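Local atomic coordinates of sporulation-control protein spo0M (Bacillus subtilis, PDB entry 5CL2), a protein that controls expression of the sporulation gene spo0A and is required for cells to pass the morphological stage 0 of sporulation. Residues Leu144-Glu154 with Gln167-Tyr178; Gln180-Ile188 with Ile199-Arg207. One frame throughout, in Å; residues are numbered along the deposited sequence.

Contact 1: residues Leu144-Glu154 with Gln167-Tyr178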
# COMPACT_ATOMS: atom_id res chain seq x y z
N LEU A 144 -7.31 9.62 29.18
CA LEU A 144 -7.20 11.07 29.13
C LEU A 144 -8.57 11.74 29.22
O LEU A 144 -8.64 12.95 29.37
CB LEU A 144 -6.50 11.54 27.84
CG LEU A 144 -5.00 11.30 27.69
CD1 LEU A 144 -4.49 11.90 26.39
CD2 LEU A 144 -4.25 11.91 28.85
N GLY A 145 -9.65 10.95 29.24
CA GLY A 145 -10.97 11.55 29.09
C GLY A 145 -11.69 11.44 27.76
O GLY A 145 -12.39 12.36 27.36
N PHE A 146 -11.45 10.36 27.02
CA PHE A 146 -12.25 10.09 25.82
C PHE A 146 -13.00 8.77 25.94
O PHE A 146 -12.67 7.93 26.78
CB PHE A 146 -11.38 10.06 24.58
CG PHE A 146 -10.92 11.39 24.15
CD1 PHE A 146 -9.81 11.97 24.73
CD2 PHE A 146 -11.59 12.07 23.16
CE1 PHE A 146 -9.38 13.23 24.33
CE2 PHE A 146 -11.16 13.32 22.74
CZ PHE A 146 -10.06 13.89 23.33
N ARG A 147 -14.02 8.58 25.10
CA ARG A 147 -14.68 7.28 25.04
C ARG A 147 -14.82 6.89 23.56
O ARG A 147 -15.22 7.71 22.72
CB ARG A 147 -16.04 7.34 25.76
CG ARG A 147 -16.70 5.99 25.99
CD ARG A 147 -17.84 5.78 25.02
NE ARG A 147 -18.54 7.05 24.78
CZ ARG A 147 -19.35 7.26 23.75
NH1 ARG A 147 -19.58 6.29 22.87
NH2 ARG A 147 -19.94 8.43 23.60
N LEU A 148 -14.48 5.64 23.22
CA LEU A 148 -14.56 5.21 21.82
C LEU A 148 -16.00 5.20 21.37
O LEU A 148 -16.85 4.55 21.98
CB LEU A 148 -13.94 3.83 21.62
CG LEU A 148 -14.05 3.35 20.17
CD1 LEU A 148 -13.24 4.21 19.23
CD2 LEU A 148 -13.66 1.89 20.02
N ASN A 149 -16.29 5.93 20.31
CA ASN A 149 -17.67 6.09 19.87
C ASN A 149 -17.98 5.25 18.65
O ASN A 149 -18.92 4.45 18.64
CB ASN A 149 -18.00 7.56 19.57
CG ASN A 149 -19.50 7.80 19.46
OD1 ASN A 149 -20.28 7.28 20.25
ND2 ASN A 149 -19.91 8.57 18.46
N GLU A 150 -17.19 5.46 17.60
CA GLU A 150 -17.41 4.74 16.36
C GLU A 150 -16.10 4.23 15.80
O GLU A 150 -15.03 4.71 16.16
CB GLU A 150 -18.11 5.64 15.33
CG GLU A 150 -19.54 5.20 15.05
CD GLU A 150 -19.59 3.77 14.52
OE1 GLU A 150 -18.89 3.48 13.53
OE2 GLU A 150 -20.24 2.93 15.15
N ALA A 151 -16.19 3.20 14.98
CA ALA A 151 -15.04 2.73 14.21
C ALA A 151 -15.58 2.22 12.90
O ALA A 151 -16.60 1.53 12.89
CB ALA A 151 -14.27 1.67 14.95
N ASP A 152 -14.96 2.60 11.79
CA ASP A 152 -15.43 2.06 10.52
C ASP A 152 -14.33 2.14 9.49
O ASP A 152 -13.34 2.85 9.67
CB ASP A 152 -16.67 2.81 10.02
CG ASP A 152 -17.64 1.90 9.24
OD1 ASP A 152 -17.22 0.85 8.70
OD2 ASP A 152 -18.84 2.24 9.16
N CYS A 153 -14.48 1.39 8.41
CA CYS A 153 -13.51 1.48 7.32
C CYS A 153 -14.01 2.52 6.31
O CYS A 153 -15.14 2.43 5.81
CB CYS A 153 -13.29 0.11 6.68
SG CYS A 153 -12.54 -1.01 7.86
N GLU A 154 -13.17 3.52 6.06
CA GLU A 154 -13.55 4.67 5.26
C GLU A 154 -12.67 4.74 4.03
O GLU A 154 -11.47 4.45 4.08
CB GLU A 154 -13.39 5.97 6.05
CG GLU A 154 -14.13 6.07 7.38
CD GLU A 154 -15.63 6.31 7.25
OE1 GLU A 154 -16.07 7.04 6.34
OE2 GLU A 154 -16.36 5.83 8.13
N GLN A 167 -9.00 2.23 8.62
CA GLN A 167 -9.95 2.14 9.72
C GLN A 167 -9.86 3.43 10.56
O GLN A 167 -8.82 3.76 11.12
CB GLN A 167 -9.71 0.90 10.59
CG GLN A 167 -10.78 0.75 11.66
CD GLN A 167 -10.83 -0.62 12.33
OE1 GLN A 167 -9.81 -1.27 12.56
NE2 GLN A 167 -12.04 -1.06 12.66
N GLU A 168 -10.97 4.15 10.63
CA GLU A 168 -11.06 5.40 11.37
C GLU A 168 -11.77 5.17 12.70
O GLU A 168 -12.93 4.71 12.74
CB GLU A 168 -11.81 6.45 10.54
CG GLU A 168 -11.89 7.83 11.19
CD GLU A 168 -12.54 8.85 10.28
OE1 GLU A 168 -12.73 8.54 9.08
OE2 GLU A 168 -12.86 9.97 10.74
N PHE A 169 -11.05 5.46 13.79
CA PHE A 169 -11.58 5.41 15.15
C PHE A 169 -12.02 6.80 15.60
O PHE A 169 -11.23 7.74 15.56
CB PHE A 169 -10.54 4.85 16.13
CG PHE A 169 -10.17 3.42 15.85
CD1 PHE A 169 -9.26 3.12 14.86
CD2 PHE A 169 -10.75 2.39 16.56
CE1 PHE A 169 -8.93 1.80 14.58
CE2 PHE A 169 -10.42 1.08 16.29
CZ PHE A 169 -9.51 0.78 15.29
N GLU A 170 -13.28 6.92 16.01
CA GLU A 170 -13.83 8.20 16.47
C GLU A 170 -14.18 8.13 17.95
O GLU A 170 -14.95 7.26 18.39
CB GLU A 170 -15.06 8.59 15.67
CG GLU A 170 -15.79 9.79 16.20
CD GLU A 170 -17.21 9.85 15.69
OE1 GLU A 170 -17.39 9.67 14.46
OE2 GLU A 170 -18.14 10.06 16.50
N PHE A 171 -13.56 9.04 18.71
CA PHE A 171 -13.72 9.17 20.14
C PHE A 171 -14.52 10.42 20.48
O PHE A 171 -14.43 11.43 19.77
CB PHE A 171 -12.37 9.27 20.84
CG PHE A 171 -11.46 8.12 20.59
CD1 PHE A 171 -10.68 8.09 19.44
CD2 PHE A 171 -11.31 7.12 21.52
CE1 PHE A 171 -9.81 7.06 19.22
CE2 PHE A 171 -10.44 6.08 21.30
CZ PHE A 171 -9.68 6.05 20.15
N VAL A 172 -15.23 10.36 21.59
CA VAL A 172 -16.00 11.49 22.09
C VAL A 172 -15.39 11.95 23.43
O VAL A 172 -14.99 11.12 24.26
CB VAL A 172 -17.49 11.07 22.28
CG1 VAL A 172 -18.27 12.12 23.03
CG2 VAL A 172 -18.13 10.82 20.95
N PRO A 173 -15.30 13.28 23.62
CA PRO A 173 -14.66 13.80 24.85
C PRO A 173 -15.55 13.52 26.04
O PRO A 173 -16.73 13.81 25.97
CB PRO A 173 -14.53 15.33 24.59
CG PRO A 173 -15.50 15.63 23.50
CD PRO A 173 -15.61 14.35 22.65
N THR A 174 -15.01 12.92 27.09
CA THR A 174 -15.77 12.71 28.31
C THR A 174 -15.46 13.64 29.48
O THR A 174 -16.11 13.55 30.52
CB THR A 174 -15.60 11.29 28.80
OG1 THR A 174 -14.23 11.09 29.16
CG2 THR A 174 -15.97 10.32 27.70
N SER A 175 -14.48 14.52 29.33
CA SER A 175 -14.11 15.46 30.40
C SER A 175 -14.36 16.89 29.97
O SER A 175 -14.42 17.18 28.77
CB SER A 175 -12.63 15.26 30.80
OG SER A 175 -11.75 15.90 29.88
N GLY A 176 -14.54 17.79 30.95
CA GLY A 176 -14.75 19.19 30.64
C GLY A 176 -13.63 19.75 29.78
O GLY A 176 -13.88 20.48 28.81
N TYR A 177 -12.39 19.36 30.08
CA TYR A 177 -11.24 19.89 29.34
C TYR A 177 -11.35 19.52 27.87
O TYR A 177 -11.26 20.37 26.96
CB TYR A 177 -9.92 19.34 29.89
CG TYR A 177 -8.70 19.94 29.22
CD1 TYR A 177 -8.52 21.32 29.21
CD2 TYR A 177 -7.75 19.15 28.57
CE1 TYR A 177 -7.42 21.89 28.61
CE2 TYR A 177 -6.65 19.72 27.96
CZ TYR A 177 -6.49 21.09 27.98
OH TYR A 177 -5.40 21.69 27.38
N TYR A 178 -11.59 18.24 27.62
CA TYR A 178 -11.60 17.79 26.24
C TYR A 178 -12.88 18.19 25.50
O TYR A 178 -12.81 18.51 24.31
CB TYR A 178 -11.29 16.29 26.20
CG TYR A 178 -9.79 16.07 26.44
CD1 TYR A 178 -8.85 16.75 25.67
CD2 TYR A 178 -9.31 15.26 27.45
CE1 TYR A 178 -7.48 16.60 25.86
CE2 TYR A 178 -7.93 15.10 27.65
CZ TYR A 178 -7.03 15.78 26.85
OH TYR A 178 -5.68 15.62 27.05

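Contact 2: residues Gln180-Ile188 with Ile199-Arg207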
# COMPACT_ATOMS: atom_id res chain seq x y z
N GLN A 180 -14.16 21.07 25.96
CA GLN A 180 -13.82 22.43 25.61
C GLN A 180 -12.92 22.41 24.38
O GLN A 180 -13.01 23.29 23.52
CB GLN A 180 -13.15 23.14 26.79
CG GLN A 180 -13.14 24.63 26.66
CD GLN A 180 -14.51 25.23 26.88
OE1 GLN A 180 -14.98 26.03 26.06
NE2 GLN A 180 -15.17 24.86 27.98
N MET A 181 -12.05 21.41 24.29
CA MET A 181 -11.16 21.27 23.12
C MET A 181 -11.82 20.91 21.78
O MET A 181 -11.46 21.44 20.72
CB MET A 181 -10.11 20.20 23.40
CG MET A 181 -9.14 19.98 22.24
SD MET A 181 -7.69 19.00 22.69
CE MET A 181 -8.30 17.35 22.62
N LEU A 182 -12.75 19.95 21.80
CA LEU A 182 -13.26 19.41 20.56
C LEU A 182 -14.62 18.72 20.70
O LEU A 182 -15.05 18.37 21.81
CB LEU A 182 -12.24 18.42 19.97
CG LEU A 182 -11.56 17.40 20.88
CD1 LEU A 182 -12.51 16.30 21.38
CD2 LEU A 182 -10.44 16.74 20.10
N ASP A 183 -15.31 18.54 19.59
CA ASP A 183 -16.51 17.72 19.61
C ASP A 183 -16.16 16.23 19.46
O ASP A 183 -16.75 15.37 20.13
CB ASP A 183 -17.46 18.20 18.54
CG ASP A 183 -17.95 19.60 18.83
OD1 ASP A 183 -17.78 20.03 19.99
OD2 ASP A 183 -18.48 20.27 17.93
N GLU A 184 -15.18 15.91 18.62
CA GLU A 184 -14.66 14.56 18.68
C GLU A 184 -13.28 14.45 18.07
O GLU A 184 -12.87 15.28 17.27
CB GLU A 184 -15.66 13.56 18.02
CG GLU A 184 -15.80 13.67 16.52
CD GLU A 184 -16.61 14.88 16.08
OE1 GLU A 184 -17.64 15.17 16.70
OE2 GLU A 184 -16.22 15.56 15.11
N LEU A 185 -12.60 13.36 18.45
CA LEU A 185 -11.26 13.02 18.01
C LEU A 185 -11.26 11.80 17.04
O LEU A 185 -12.00 10.86 17.25
CB LEU A 185 -10.39 12.71 19.23
CG LEU A 185 -9.00 12.16 18.96
CD1 LEU A 185 -8.12 13.24 18.34
CD2 LEU A 185 -8.42 11.60 20.23
N GLU A 186 -10.43 11.83 16.01
CA GLU A 186 -10.34 10.74 15.06
C GLU A 186 -8.90 10.28 14.97
O GLU A 186 -8.00 11.11 14.76
CB GLU A 186 -10.82 11.17 13.67
CG GLU A 186 -12.34 11.33 13.53
CD GLU A 186 -12.83 12.71 13.95
OE1 GLU A 186 -12.07 13.71 13.91
OE2 GLU A 186 -14.01 12.80 14.32
N LEU A 187 -8.69 8.97 15.08
CA LEU A 187 -7.38 8.34 14.97
C LEU A 187 -7.39 7.29 13.86
O LEU A 187 -8.38 6.57 13.65
CB LEU A 187 -6.96 7.68 16.29
CG LEU A 187 -6.86 8.55 17.56
CD1 LEU A 187 -6.02 7.89 18.65
CD2 LEU A 187 -6.37 9.96 17.26
N ILE A 188 -6.29 7.25 13.12
CA ILE A 188 -6.04 6.16 12.20
C ILE A 188 -4.75 5.47 12.62
O ILE A 188 -3.72 6.12 12.79
CB ILE A 188 -5.91 6.65 10.75
CG1 ILE A 188 -7.22 7.23 10.26
CG2 ILE A 188 -5.47 5.50 9.82
CD1 ILE A 188 -7.03 8.10 9.03
N ILE A 199 -2.48 8.77 12.88
CA ILE A 199 -2.94 10.00 12.25
C ILE A 199 -4.04 10.58 13.14
O ILE A 199 -4.95 9.87 13.57
CB ILE A 199 -3.45 9.74 10.83
CG1 ILE A 199 -2.31 9.20 9.97
CG2 ILE A 199 -4.04 10.99 10.23
CD1 ILE A 199 -2.75 8.70 8.62
N PHE A 200 -3.89 11.85 13.47
CA PHE A 200 -4.79 12.55 14.38
C PHE A 200 -5.58 13.56 13.59
O PHE A 200 -5.05 14.24 12.72
CB PHE A 200 -4.02 13.28 15.49
CG PHE A 200 -3.26 12.36 16.41
CD1 PHE A 200 -2.05 11.81 16.01
CD2 PHE A 200 -3.73 12.10 17.68
CE1 PHE A 200 -1.34 10.99 16.86
CE2 PHE A 200 -3.02 11.27 18.53
CZ PHE A 200 -1.82 10.71 18.11
N GLU A 201 -6.86 13.67 13.89
CA GLU A 201 -7.65 14.73 13.30
C GLU A 201 -8.76 15.06 14.32
O GLU A 201 -9.03 14.25 15.21
CB GLU A 201 -8.14 14.28 11.92
CG GLU A 201 -8.98 15.23 11.10
CD GLU A 201 -8.29 16.48 10.63
OE1 GLU A 201 -7.41 16.44 9.75
OE2 GLU A 201 -8.70 17.53 11.13
N VAL A 202 -9.34 16.26 14.28
CA VAL A 202 -10.40 16.59 15.22
C VAL A 202 -11.59 17.16 14.47
O VAL A 202 -11.43 17.71 13.38
CB VAL A 202 -9.95 17.63 16.30
CG1 VAL A 202 -8.67 17.16 17.00
CG2 VAL A 202 -9.76 18.99 15.69
N ASP A 203 -12.77 16.97 15.04
CA ASP A 203 -14.00 17.64 14.58
C ASP A 203 -14.36 17.31 13.13
O ASP A 203 -15.02 18.11 12.47
CB ASP A 203 -13.89 19.18 14.73
CG ASP A 203 -13.89 19.65 16.20
OD1 ASP A 203 -14.34 18.89 17.09
OD2 ASP A 203 -13.50 20.83 16.46
N ARG A 204 -14.01 16.11 12.66
CA ARG A 204 -14.43 15.68 11.32
C ARG A 204 -15.95 15.57 11.21
O ARG A 204 -16.53 15.99 10.20
CB ARG A 204 -13.74 14.36 10.94
CG ARG A 204 -12.33 14.58 10.35
CD ARG A 204 -11.58 13.27 10.12
NE ARG A 204 -12.27 12.35 9.22
CZ ARG A 204 -12.27 12.47 7.90
NH1 ARG A 204 -11.63 13.48 7.31
NH2 ARG A 204 -12.92 11.59 7.16
N ARG A 205 -16.60 15.04 12.24
CA ARG A 205 -18.06 14.94 12.19
C ARG A 205 -18.68 16.31 12.25
O ARG A 205 -19.60 16.59 11.48
CB ARG A 205 -18.65 14.09 13.33
CG ARG A 205 -18.18 12.65 13.38
CD ARG A 205 -18.00 12.10 11.98
NE ARG A 205 -16.89 11.16 12.00
CZ ARG A 205 -16.02 11.03 11.02
NH1 ARG A 205 -16.10 11.77 9.92
NH2 ARG A 205 -15.04 10.16 11.15
N ALA A 206 -18.18 17.17 13.13
CA ALA A 206 -18.68 18.54 13.22
C ALA A 206 -18.57 19.21 11.87
O ALA A 206 -19.46 19.94 11.45
CB ALA A 206 -17.92 19.36 14.30
N ARG A 207 -17.47 18.94 11.17
CA ARG A 207 -17.23 19.57 9.88
C ARG A 207 -17.91 18.81 8.73
O ARG A 207 -17.83 19.20 7.57
CB ARG A 207 -15.73 19.69 9.62
CG ARG A 207 -15.01 20.60 10.61
CD ARG A 207 -13.57 20.84 10.19
NE ARG A 207 -12.73 19.70 10.54
CZ ARG A 207 -11.56 19.46 9.97
NH1 ARG A 207 -11.10 20.27 9.03
NH2 ARG A 207 -10.86 18.39 10.34

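Contact 1: residues Leu144-Glu154 with Gln167-Tyr178
The Phe146 ring reaches one face of the Tyr178 ring, where its CE1 stands 3.5 Å above the plane toward the rim; the opposite face is taken by CD2 of Tyr177. With ring planes at 39° the pair is oblique. Phe171 offers one face to CD1 of Leu148, a CH-pi contact 4.1 Å from the ring centroid and 15° off its normal, and the same methyl touches the edge of the Phe169 ring. With CG anti to the backbone N (chi1 178°), the Leu148 side chain brings CD1 to both rings. The opposite side of Phe146 packs obliquely on CB of Phe171.

Phe146, Leu148, Phe169 and Phe171 line one face of an antiparallel hairpin, strands 146-155 and 165-173, with Tyr178 reaching Phe146 from helix 176-181; helices 132-143 and 236-248 cover that face around Phe146 and Phe171. The register slips by one at a classic beta bulge: Asn149 N and Glu150 N both donate to Glu170 O, at 2.7 Å for Asn149 N. Beside the bulge, Asn149 ND2 also donates to Glu170 OE2 over 3.0 Å and nearly straight; the oxygen lies in the amide plane but is met from above the carboxylate plane. Asn149 OD1 in turn accepts from Arg147 NH1 at 2.9 Å, so both ends of the amide are held, which should restrict its rotation. CG2 of Val172 packs 3.5 Å from Asn149 CB.

Farther along the hairpin, Glu154 OE1 and Glu168 OE1 come within 4.6 Å. Arg210 pairs with Glu154, Arg63 with Asp152, and Arg204 and Arg205 with Glu168, while Glu170 OE1 also meets Arg205. The hairpin thus joins an aromatic face against helices to an acidic face whose crowded negative charge is probably balanced by arginines from other parts of the chain.

Contact 2: residues Gln180-Ile188 with Ile199-Arg207
Leu187 CD2 meets Phe200 CD2 at 3.4 Å in the apolar centre of an antiparallel beta hairpin, strands 185-191 and 195-202, whose short segments run at 161°. On the same face Val202 CG1 touches two leucine methyls, 3.6 Å from Leu182 CD2 and farther from Leu185 CD1; helix 236-248 covers Phe200 and Leu185. Ile188 and Ile199 pack CB to CB on the other face, bracketed by two mutual backbone bonds.

Outward, the chain turns at Asp203, whose N donates almost straight (177°) to Glu184 O. Glu184 CG sits between the backbone N and the carbonyl carbon (chi1 70°), and a bend at chi2 brings OE2 to the turn at 204-206, where it accepts from Ala206 N at 3.2 Å and weakly from Arg205 N. Were Glu184 an alanine, the amides of Ala206 and Arg205 would probably lose this shared acceptor, leaving the turn freer to shift. Glu186 OE1 takes a weak bond from Arg204 N, and OE2 lies over a face of the Arg205 guanidinium without an N-H aimed at it; that group pairs instead with Glu168 and Glu170. At the turn, Asp203 OD1 receives Asp183 N at 2.7 Å on its syn lone pair.

Along the chain the two contacts come in series, neither nested nor crossed. Contact 1 opens just after helix 132-143 and closes the connection between strands 146-155 and 165-173, with 12 residues between its segments; helix 176-181 then leads into contact 2, which closes the 10 residues between 188 and 199. Their centres lie about 8 Å apart because strands 165-173 and 185-191 are neighbours, joined by the probable hydrogen bond from Phe171 N to Leu185 O at 2.8 Å. Together they set four adjacent strands of one five-stranded antiparallel sheet, which strand 224-229 completes beside 195-202. The Arg204 and Arg205 side chains, just after strand 195-202, reach back to strand 165-173, tying the contacts together.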